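PDB 3EB7: insecticidal Delta-Endotoxin Cry8Ea1 from Bacillus Thuringiensis, which kills larvae of the scarab beetle Holotrichia parallela and, like other three-domain Cry toxins, probably acts by binding midgut receptors and forming pores in the membrane. Local coordinates for residues A[337-342]-A[366-371]; A[341-346]-A[392-397]. All blocks are in the same frame, centred on the assembly; numbering follows the deposited sequence.

Interaction 1. Residues A[337-342]-A[366-371]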
ATOM      1  N   THR A 337      -1.897 -22.439   3.772  1.00 21.36           N
ATOM      2  CA  THR A 337      -0.687 -22.176   4.549  1.00 21.56           C
ATOM      3  C   THR A 337       0.548 -22.050   3.682  1.00 22.36           C
ATOM      4  O   THR A 337       0.853 -22.962   2.897  1.00 23.59           O
ATOM      5  CB  THR A 337      -0.493 -23.205   5.704  1.00 21.00           C
ATOM      6  OG1 THR A 337      -1.691 -23.229   6.457  1.00 20.14           O
ATOM      7  CG2 THR A 337       0.612 -22.819   6.685  1.00 21.08           C
ATOM      8  N   GLY A 338       1.218 -20.896   3.816  1.00 21.56           N
ATOM      9  CA  GLY A 338       2.407 -20.538   3.071  1.00 20.66           C
ATOM     10  C   GLY A 338       2.195 -20.111   1.635  1.00 21.00           C
ATOM     11  O   GLY A 338       3.136 -19.699   0.982  1.00 20.98           O
ATOM     12  N   PHE A 339       0.965 -20.213   1.138  1.00 21.00           N
ATOM     13  CA  PHE A 339       0.637 -19.859  -0.249  1.00 20.67           C
ATOM     14  C   PHE A 339       0.240 -18.390  -0.440  1.00 20.93           C
ATOM     15  O   PHE A 339      -0.688 -17.870   0.219  1.00 21.03           O
ATOM     16  CB  PHE A 339      -0.538 -20.715  -0.775  1.00 20.49           C
ATOM     17  CG  PHE A 339      -0.133 -22.069  -1.334  1.00 20.90           C
ATOM     18  CD1 PHE A 339      -0.476 -23.238  -0.662  1.00 16.95           C
ATOM     19  CD2 PHE A 339       0.555 -22.168  -2.545  1.00 22.55           C
ATOM     20  CE1 PHE A 339      -0.120 -24.483  -1.152  1.00 19.70           C
ATOM     21  CE2 PHE A 339       0.914 -23.445  -3.077  1.00 22.63           C
ATOM     22  CZ  PHE A 339       0.566 -24.602  -2.367  1.00 20.33           C
ATOM     23  N   ASP A 340       0.932 -17.758  -1.384  1.00 20.59           N
ATOM     24  CA  ASP A 340       0.534 -16.515  -1.992  1.00 20.26           C
ATOM     25  C   ASP A 340      -0.441 -16.820  -3.126  1.00 20.95           C
ATOM     26  O   ASP A 340      -0.025 -17.354  -4.176  1.00 21.70           O
ATOM     27  CB  ASP A 340       1.766 -15.807  -2.577  1.00 20.06           C
ATOM     28  CG  ASP A 340       2.607 -15.083  -1.505  1.00 20.34           C
ATOM     29  OD1 ASP A 340       2.243 -15.058  -0.314  1.00 19.53           O
ATOM     30  OD2 ASP A 340       3.673 -14.554  -1.849  1.00 21.13           O
ATOM     31  N   VAL A 341      -1.724 -16.520  -2.909  1.00 19.30           N
ATOM     32  CA  VAL A 341      -2.694 -16.500  -3.982  1.00 18.81           C
ATOM     33  C   VAL A 341      -2.578 -15.167  -4.751  1.00 19.04           C
ATOM     34  O   VAL A 341      -2.992 -14.134  -4.274  1.00 17.48           O
ATOM     35  CB  VAL A 341      -4.099 -16.700  -3.448  1.00 19.01           C
ATOM     36  CG1 VAL A 341      -5.109 -16.626  -4.559  1.00 16.88           C
ATOM     37  CG2 VAL A 341      -4.190 -18.045  -2.742  1.00 18.31           C
ATOM     38  N   TYR A 342      -1.990 -15.208  -5.942  1.00 19.18           N
ATOM     39  CA  TYR A 342      -1.728 -13.992  -6.710  1.00 19.70           C
ATOM     40  C   TYR A 342      -2.838 -13.594  -7.689  1.00 19.51           C
ATOM     41  O   TYR A 342      -2.822 -12.494  -8.219  1.00 19.61           O
ATOM     42  CB  TYR A 342      -0.355 -14.080  -7.397  1.00 19.59           C
ATOM     43  CG  TYR A 342      -0.185 -15.270  -8.299  1.00 21.59           C
ATOM     44  CD1 TYR A 342      -0.570 -15.211  -9.653  1.00 21.15           C
ATOM     45  CD2 TYR A 342       0.337 -16.469  -7.804  1.00 20.71           C
ATOM     46  CE1 TYR A 342      -0.451 -16.352 -10.494  1.00 21.67           C
ATOM     47  CE2 TYR A 342       0.471 -17.597  -8.633  1.00 20.93           C
ATOM     48  CZ  TYR A 342       0.090 -17.528  -9.970  1.00 20.40           C
ATOM     49  OH  TYR A 342       0.218 -18.651 -10.763  1.00 21.36           O
ATOM     50  N   PHE A 366      -8.344 -19.941  -7.775  1.00 19.06           N
ATOM     51  CA  PHE A 366      -7.255 -19.305  -7.040  1.00 20.01           C
ATOM     52  C   PHE A 366      -5.890 -19.766  -7.597  1.00 21.23           C
ATOM     53  O   PHE A 366      -5.506 -20.945  -7.440  1.00 21.73           O
ATOM     54  CB  PHE A 366      -7.290 -19.656  -5.538  1.00 18.41           C
ATOM     55  CG  PHE A 366      -8.673 -19.544  -4.864  1.00 17.79           C
ATOM     56  CD1 PHE A 366      -9.610 -20.595  -4.966  1.00 16.30           C
ATOM     57  CD2 PHE A 366      -9.001 -18.429  -4.077  1.00 15.42           C
ATOM     58  CE1 PHE A 366     -10.881 -20.519  -4.332  1.00 16.20           C
ATOM     59  CE2 PHE A 366     -10.251 -18.345  -3.405  1.00 15.44           C
ATOM     60  CZ  PHE A 366     -11.189 -19.392  -3.525  1.00 17.57           C
ATOM     61  N   ASP A 367      -5.135 -18.850  -8.194  1.00 21.48           N
ATOM     62  CA  ASP A 367      -3.799 -19.198  -8.656  1.00 22.59           C
ATOM     63  C   ASP A 367      -2.829 -18.897  -7.545  1.00 22.51           C
ATOM     64  O   ASP A 367      -2.797 -17.784  -7.046  1.00 22.76           O
ATOM     65  CB  ASP A 367      -3.419 -18.433  -9.901  1.00 22.41           C
ATOM     66  CG  ASP A 367      -4.293 -18.774 -11.095  1.00 26.15           C
ATOM     67  OD1 ASP A 367      -4.713 -19.949 -11.252  1.00 32.73           O
ATOM     68  OD2 ASP A 367      -4.520 -17.868 -11.921  1.00 29.51           O
ATOM     69  N   ALA A 368      -2.065 -19.903  -7.140  1.00 22.53           N
ATOM     70  CA  ALA A 368      -1.228 -19.785  -5.972  1.00 22.73           C
ATOM     71  C   ALA A 368       0.206 -20.229  -6.233  1.00 23.60           C
ATOM     72  O   ALA A 368       0.478 -21.115  -7.069  1.00 22.84           O
ATOM     73  CB  ALA A 368      -1.832 -20.591  -4.794  1.00 22.96           C
ATOM     74  N   ILE A 369       1.115 -19.590  -5.502  1.00 24.37           N
ATOM     75  CA  ILE A 369       2.509 -19.980  -5.454  1.00 25.16           C
ATOM     76  C   ILE A 369       3.017 -19.949  -4.008  1.00 26.36           C
ATOM     77  O   ILE A 369       2.569 -19.158  -3.187  1.00 26.69           O
ATOM     78  CB  ILE A 369       3.385 -19.066  -6.373  1.00 24.93           C
ATOM     79  CG1 ILE A 369       4.792 -19.638  -6.560  1.00 22.73           C
ATOM     80  CG2 ILE A 369       3.452 -17.607  -5.844  1.00 26.07           C
ATOM     81  CD1 ILE A 369       5.549 -18.926  -7.667  1.00 23.13           C
ATOM     82  N   TYR A 370       3.955 -20.831  -3.721  1.00 27.90           N
ATOM     83  CA  TYR A 370       4.680 -20.901  -2.464  1.00 29.59           C
ATOM     84  C   TYR A 370       5.958 -20.072  -2.600  1.00 30.76           C
ATOM     85  O   TYR A 370       6.885 -20.488  -3.303  1.00 29.91           O
ATOM     86  CB  TYR A 370       5.054 -22.344  -2.308  1.00 31.50           C
ATOM     87  CG  TYR A 370       4.956 -22.852  -0.961  1.00 32.76           C
ATOM     88  CD1 TYR A 370       3.710 -23.100  -0.369  1.00 32.83           C
ATOM     89  CD2 TYR A 370       6.117 -23.114  -0.247  1.00 37.96           C
ATOM     90  CE1 TYR A 370       3.619 -23.594   0.912  1.00 35.49           C
ATOM     91  CE2 TYR A 370       6.058 -23.618   1.063  1.00 38.97           C
ATOM     92  CZ  TYR A 370       4.816 -23.836   1.636  1.00 37.64           C
ATOM     93  OH  TYR A 370       4.806 -24.298   2.930  1.00 39.04           O
ATOM     94  N   PRO A 371       6.029 -18.875  -1.961  1.00 32.11           N
ATOM     95  CA  PRO A 371       7.226 -18.080  -2.278  1.00 33.48           C
ATOM     96  C   PRO A 371       8.544 -18.683  -1.809  1.00 34.75           C
ATOM     97  O   PRO A 371       9.572 -18.286  -2.323  1.00 35.32           O
ATOM     98  CB  PRO A 371       6.960 -16.717  -1.616  1.00 32.74           C
ATOM     99  CG  PRO A 371       5.973 -16.993  -0.565  1.00 32.98           C
ATOM    100  CD  PRO A 371       5.134 -18.166  -1.028  1.00 32.09           C
TER
HETATM  101  O   HOH W   1      -0.379 -21.027  -9.923  1.00 28.11           O

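Interaction 2. Residues A[341-346]-A[392-397]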
ATOM      1  N   VAL A 341      -1.724 -16.520  -2.909  1.00 19.30           N
ATOM      2  CA  VAL A 341      -2.694 -16.500  -3.982  1.00 18.81           C
ATOM      3  C   VAL A 341      -2.578 -15.167  -4.751  1.00 19.04           C
ATOM      4  O   VAL A 341      -2.992 -14.134  -4.274  1.00 17.48           O
ATOM      5  CB  VAL A 341      -4.099 -16.700  -3.448  1.00 19.01           C
ATOM      6  CG1 VAL A 341      -5.109 -16.626  -4.559  1.00 16.88           C
ATOM      7  CG2 VAL A 341      -4.190 -18.045  -2.742  1.00 18.31           C
ATOM      8  N   TYR A 342      -1.990 -15.208  -5.942  1.00 19.18           N
ATOM      9  CA  TYR A 342      -1.728 -13.992  -6.710  1.00 19.70           C
ATOM     10  C   TYR A 342      -2.838 -13.594  -7.689  1.00 19.51           C
ATOM     11  O   TYR A 342      -2.822 -12.494  -8.219  1.00 19.61           O
ATOM     12  CB  TYR A 342      -0.355 -14.080  -7.397  1.00 19.59           C
ATOM     13  CG  TYR A 342      -0.185 -15.270  -8.299  1.00 21.59           C
ATOM     14  CD1 TYR A 342      -0.570 -15.211  -9.653  1.00 21.15           C
ATOM     15  CD2 TYR A 342       0.337 -16.469  -7.804  1.00 20.71           C
ATOM     16  CE1 TYR A 342      -0.451 -16.352 -10.494  1.00 21.67           C
ATOM     17  CE2 TYR A 342       0.471 -17.597  -8.633  1.00 20.93           C
ATOM     18  CZ  TYR A 342       0.090 -17.528  -9.970  1.00 20.40           C
ATOM     19  OH  TYR A 342       0.218 -18.651 -10.763  1.00 21.36           O
ATOM     20  N   LYS A 343      -3.804 -14.475  -7.923  1.00 19.64           N
ATOM     21  CA  LYS A 343      -4.895 -14.167  -8.845  1.00 19.49           C
ATOM     22  C   LYS A 343      -6.094 -15.001  -8.508  1.00 19.27           C
ATOM     23  O   LYS A 343      -5.971 -16.171  -8.176  1.00 19.83           O
ATOM     24  CB  LYS A 343      -4.491 -14.428 -10.297  1.00 19.57           C
ATOM     25  CG  LYS A 343      -5.655 -14.261 -11.296  1.00 22.52           C
ATOM     26  CD  LYS A 343      -5.153 -14.019 -12.699  1.00 27.54           C
ATOM     27  CE  LYS A 343      -5.437 -15.136 -13.626  1.00 30.51           C
ATOM     28  NZ  LYS A 343      -6.487 -14.771 -14.603  1.00 31.31           N
ATOM     29  N   THR A 344      -7.262 -14.370  -8.543  1.00 19.15           N
ATOM     30  CA  THR A 344      -8.506 -15.053  -8.382  1.00 18.95           C
ATOM     31  C   THR A 344      -9.278 -14.700  -9.627  1.00 20.19           C
ATOM     32  O   THR A 344      -9.202 -13.556 -10.105  1.00 20.10           O
ATOM     33  CB  THR A 344      -9.296 -14.603  -7.098  1.00 18.85           C
ATOM     34  OG1 THR A 344      -9.581 -13.191  -7.138  1.00 16.26           O
ATOM     35  CG2 THR A 344      -8.508 -14.952  -5.821  1.00 19.07           C
ATOM     36  N   LEU A 345      -9.995 -15.688 -10.163  1.00 20.67           N
ATOM     37  CA  LEU A 345     -10.906 -15.461 -11.260  1.00 22.05           C
ATOM     38  C   LEU A 345     -12.233 -15.999 -10.776  1.00 21.77           C
ATOM     39  O   LEU A 345     -12.342 -17.180 -10.518  1.00 22.59           O
ATOM     40  CB  LEU A 345     -10.386 -16.183 -12.505  1.00 22.84           C
ATOM     41  CG  LEU A 345     -10.951 -15.829 -13.900  1.00 27.63           C
ATOM     42  CD1 LEU A 345     -12.217 -16.598 -14.144  1.00 33.24           C
ATOM     43  CD2 LEU A 345     -11.238 -14.355 -14.144  1.00 26.45           C
ATOM     44  N   SER A 346     -13.235 -15.133 -10.594  1.00 21.87           N
ATOM     45  CA  SER A 346     -14.479 -15.558  -9.965  1.00 22.66           C
ATOM     46  C   SER A 346     -15.644 -15.388 -10.902  1.00 23.47           C
ATOM     47  O   SER A 346     -15.673 -14.441 -11.699  1.00 24.55           O
ATOM     48  CB  SER A 346     -14.778 -14.769  -8.689  1.00 22.56           C
ATOM     49  OG  SER A 346     -13.639 -14.637  -7.845  1.00 24.98           O
ATOM     50  N   GLU A 392     -17.442 -12.605 -15.057  1.00 30.05           N
ATOM     51  CA  GLU A 392     -16.108 -13.012 -14.641  1.00 30.54           C
ATOM     52  C   GLU A 392     -15.424 -11.839 -13.954  1.00 29.30           C
ATOM     53  O   GLU A 392     -15.272 -10.779 -14.557  1.00 28.97           O
ATOM     54  CB  GLU A 392     -15.270 -13.466 -15.849  1.00 31.50           C
ATOM     55  CG  GLU A 392     -15.725 -14.781 -16.508  1.00 38.56           C
ATOM     56  CD  GLU A 392     -15.233 -16.055 -15.765  1.00 46.39           C
ATOM     57  OE1 GLU A 392     -14.310 -16.759 -16.287  1.00 50.18           O
ATOM     58  OE2 GLU A 392     -15.765 -16.350 -14.668  1.00 46.94           O
ATOM     59  N   LYS A 393     -15.022 -12.014 -12.692  1.00 27.65           N
ATOM     60  CA  LYS A 393     -14.259 -10.990 -12.010  1.00 25.87           C
ATOM     61  C   LYS A 393     -12.802 -11.490 -11.894  1.00 25.18           C
ATOM     62  O   LYS A 393     -12.532 -12.577 -11.403  1.00 24.52           O
ATOM     63  CB  LYS A 393     -14.869 -10.620 -10.650  1.00 26.27           C
ATOM     64  CG  LYS A 393     -16.394 -10.563 -10.535  1.00 27.26           C
ATOM     65  CD  LYS A 393     -17.099  -9.557 -11.436  1.00 33.16           C
ATOM     66  CE  LYS A 393     -16.943  -8.070 -10.960  1.00 39.41           C
ATOM     67  NZ  LYS A 393     -17.041  -7.821  -9.457  1.00 37.91           N
ATOM     68  N   ASP A 394     -11.882 -10.713 -12.449  1.00 24.49           N
ATOM     69  CA  ASP A 394     -10.495 -11.095 -12.591  1.00 24.01           C
ATOM     70  C   ASP A 394      -9.782 -10.101 -11.732  1.00 23.19           C
ATOM     71  O   ASP A 394      -9.822  -8.912 -11.994  1.00 22.61           O
ATOM     72  CB  ASP A 394     -10.085 -10.976 -14.068  1.00 24.71           C
ATOM     73  CG  ASP A 394      -8.580 -11.167 -14.310  1.00 27.43           C
ATOM     74  OD1 ASP A 394      -8.169 -11.115 -15.498  1.00 31.89           O
ATOM     75  OD2 ASP A 394      -7.799 -11.357 -13.353  1.00 28.13           O
ATOM     76  N   SER A 395      -9.136 -10.590 -10.685  1.00 23.25           N
ATOM     77  CA  SER A 395      -8.534  -9.710  -9.689  1.00 22.51           C
ATOM     78  C   SER A 395      -7.399  -8.841 -10.257  1.00 22.21           C
ATOM     79  O   SER A 395      -7.116  -7.722  -9.760  1.00 21.41           O
ATOM     80  CB  SER A 395      -8.067 -10.533  -8.475  1.00 22.36           C
ATOM     81  OG  SER A 395      -6.967 -11.340  -8.806  1.00 22.07           O
ATOM     82  N   GLU A 396      -6.762  -9.340 -11.311  1.00 21.79           N
ATOM     83  CA  GLU A 396      -5.632  -8.628 -11.934  1.00 22.27           C
ATOM     84  C   GLU A 396      -6.049  -7.371 -12.660  1.00 21.33           C
ATOM     85  O   GLU A 396      -5.203  -6.601 -13.063  1.00 23.11           O
ATOM     86  CB  GLU A 396      -4.851  -9.522 -12.909  1.00 22.11           C
ATOM     87  CG  GLU A 396      -4.085 -10.628 -12.209  1.00 26.36           C
ATOM     88  CD  GLU A 396      -3.145 -11.348 -13.161  1.00 31.33           C
ATOM     89  OE1 GLU A 396      -2.011 -11.671 -12.731  1.00 30.66           O
ATOM     90  OE2 GLU A 396      -3.545 -11.575 -14.340  1.00 33.06           O
ATOM     91  N   VAL A 397      -7.335  -7.169 -12.851  1.00 20.60           N
ATOM     92  CA  VAL A 397      -7.843  -5.914 -13.368  1.00 21.19           C
ATOM     93  C   VAL A 397      -7.704  -4.801 -12.279  1.00 21.33           C
ATOM     94  O   VAL A 397      -7.325  -3.664 -12.566  1.00 21.47           O
ATOM     95  CB  VAL A 397      -9.328  -6.095 -13.882  1.00 20.72           C
ATOM     96  CG1 VAL A 397      -9.995  -4.747 -14.205  1.00 22.41           C
ATOM     97  CG2 VAL A 397      -9.356  -7.008 -15.099  1.00 21.11           C
TER
HETATM   98  O   HOH W   2      -1.199 -11.281 -10.361  1.00 19.87           O
HETATM   99  O   HOH W   3     -11.757 -12.560  -8.166  1.00 18.89           O
HETATM  100  O   HOH W   4     -14.032 -18.308 -12.451  1.00 18.30           O

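Interaction 1. Residues A[337-342]-A[366-371]
Asp340 and Ile369 form an antiparallel hydrogen-bonded pair. Asp340 N gives to Ile369 O at 2.8 Å, and Ile369 N returns a straighter bond to Asp340 O. Val341 and Ala368 follow as a non-hydrogen-bonded pair, and Tyr342 N then reaches Asp367 O at 2.9 Å.

Side chains pack on both faces. The Tyr342 ring lies across Asp367, whose CB sits over its face, 4.0 Å from the ring centroid. Tyr342 has CG between its backbone N and carbonyl carbon (chi1 57°), which swings the ring back over the neighbouring strand. Water 1 joins Tyr342 OH to Ala368 O. On the face of Val341 and Ala368, Phe339 CD2 touches Ala368 CB at 3.6 Å. Tyr370 turns its edge to the Phe339 ring in a T-shaped stack, planes at 78°, with CD1 over the ring centre. Gly338 O lies over one face of the Tyr370 ring, 3.7 Å from Tyr370 CD1.

Further out, Arg415 and Arg439 form salt bridges with Asp340 OD1, and Tyr412 hydrogen-bonds OD2. The contact lies at the open end of the hairpin of strands 340-352 and 357-369. Strand 376-381 flanks it through Phe379, and helix 408-411 packs against Tyr342.

Interaction 2. Residues A[341-346]-A[392-397]
Ser346 and Lys393 pair through two nearly straight backbone bonds. Ser346 N gives to Lys393 O, and Lys393 N gives to Ser346 O at 2.7 Å, both in the carbonyl plane.

The tight part continues at Ser395. Its N donates to Thr344 O at 3.0 Å. Its hydroxyl takes the place of a strand carbonyl: Thr344 N gives to Ser395 OG at 3.1 Å, with an N-H...O angle of 170°. Ser395 OG stands between its own backbone N and carbonyl carbon (chi1 69°), which turns it back to that N-H. Ser395 CB also lies 3.3 Å from Thr344 OG1. Water 3 links Thr344 OG1 to Ser346 OG and weakly to Lys393 O. Phe430 and Trp432 of strand 427-434 pack against this buried face of Thr344, Ser346 and Ser395.

The side with Lys343, Leu345 and Asp394 is looser and less buried. Leu345 and Asp394 form a non-hydrogen-bonded pair, with Leu345 CD2 3.6 Å from Asp394 CB. The Lys343 chain crosses Glu396 at about a right angle, with CD 3.4 Å from Glu396 OE2, then bends toward Asp394. Its NZ makes a long salt bridge of 3.9 Å to Asp394 OD2. Water 2 bridges Tyr342 O and Glu396 OE1, which also accepts from Asn408. At the far end, Glu392 OE2 bonds to Thr347, and water 4 donates to Leu345 O and only weakly to Glu392 OE2.

Asp394 OD2 accepts from Glu396 N at 3.1 Å, from above the carboxylate plane. This is an N-cap at a strand-to-helix switch. The short, weakly bonded helix 395-398 begins near a classic beta bulge at Tyr342 and Lys343, opposite Asp367. Strand 389-394, an outer strand of a four-stranded Greek-key sheet, ends here, as in domain II of three-domain Cry toxins.

Both interactions lie in one four-stranded antiparallel sheet, ordered 376-381, 357-369, 340-352, 389-394. Their centres are about 13 Å apart. Strand 340-352 is shared: interaction 1 joins its start to strand 357-369, and interaction 2 joins the next residues to strand 389-394 on its other flank. Val341 and Tyr342 belong to both. Along the chain the shared strand comes first, then 366-371, then 392-397. The contacts meet directly where Asp367 N lies 2.8 Å from Lys343 O, a probable hydrogen bond, and where Phe366 packs on Thr344. Together they tie a central strand to both neighbours within what corresponds to domain II, the beta-prism of three antiparallel sheets in three-domain Cry toxins.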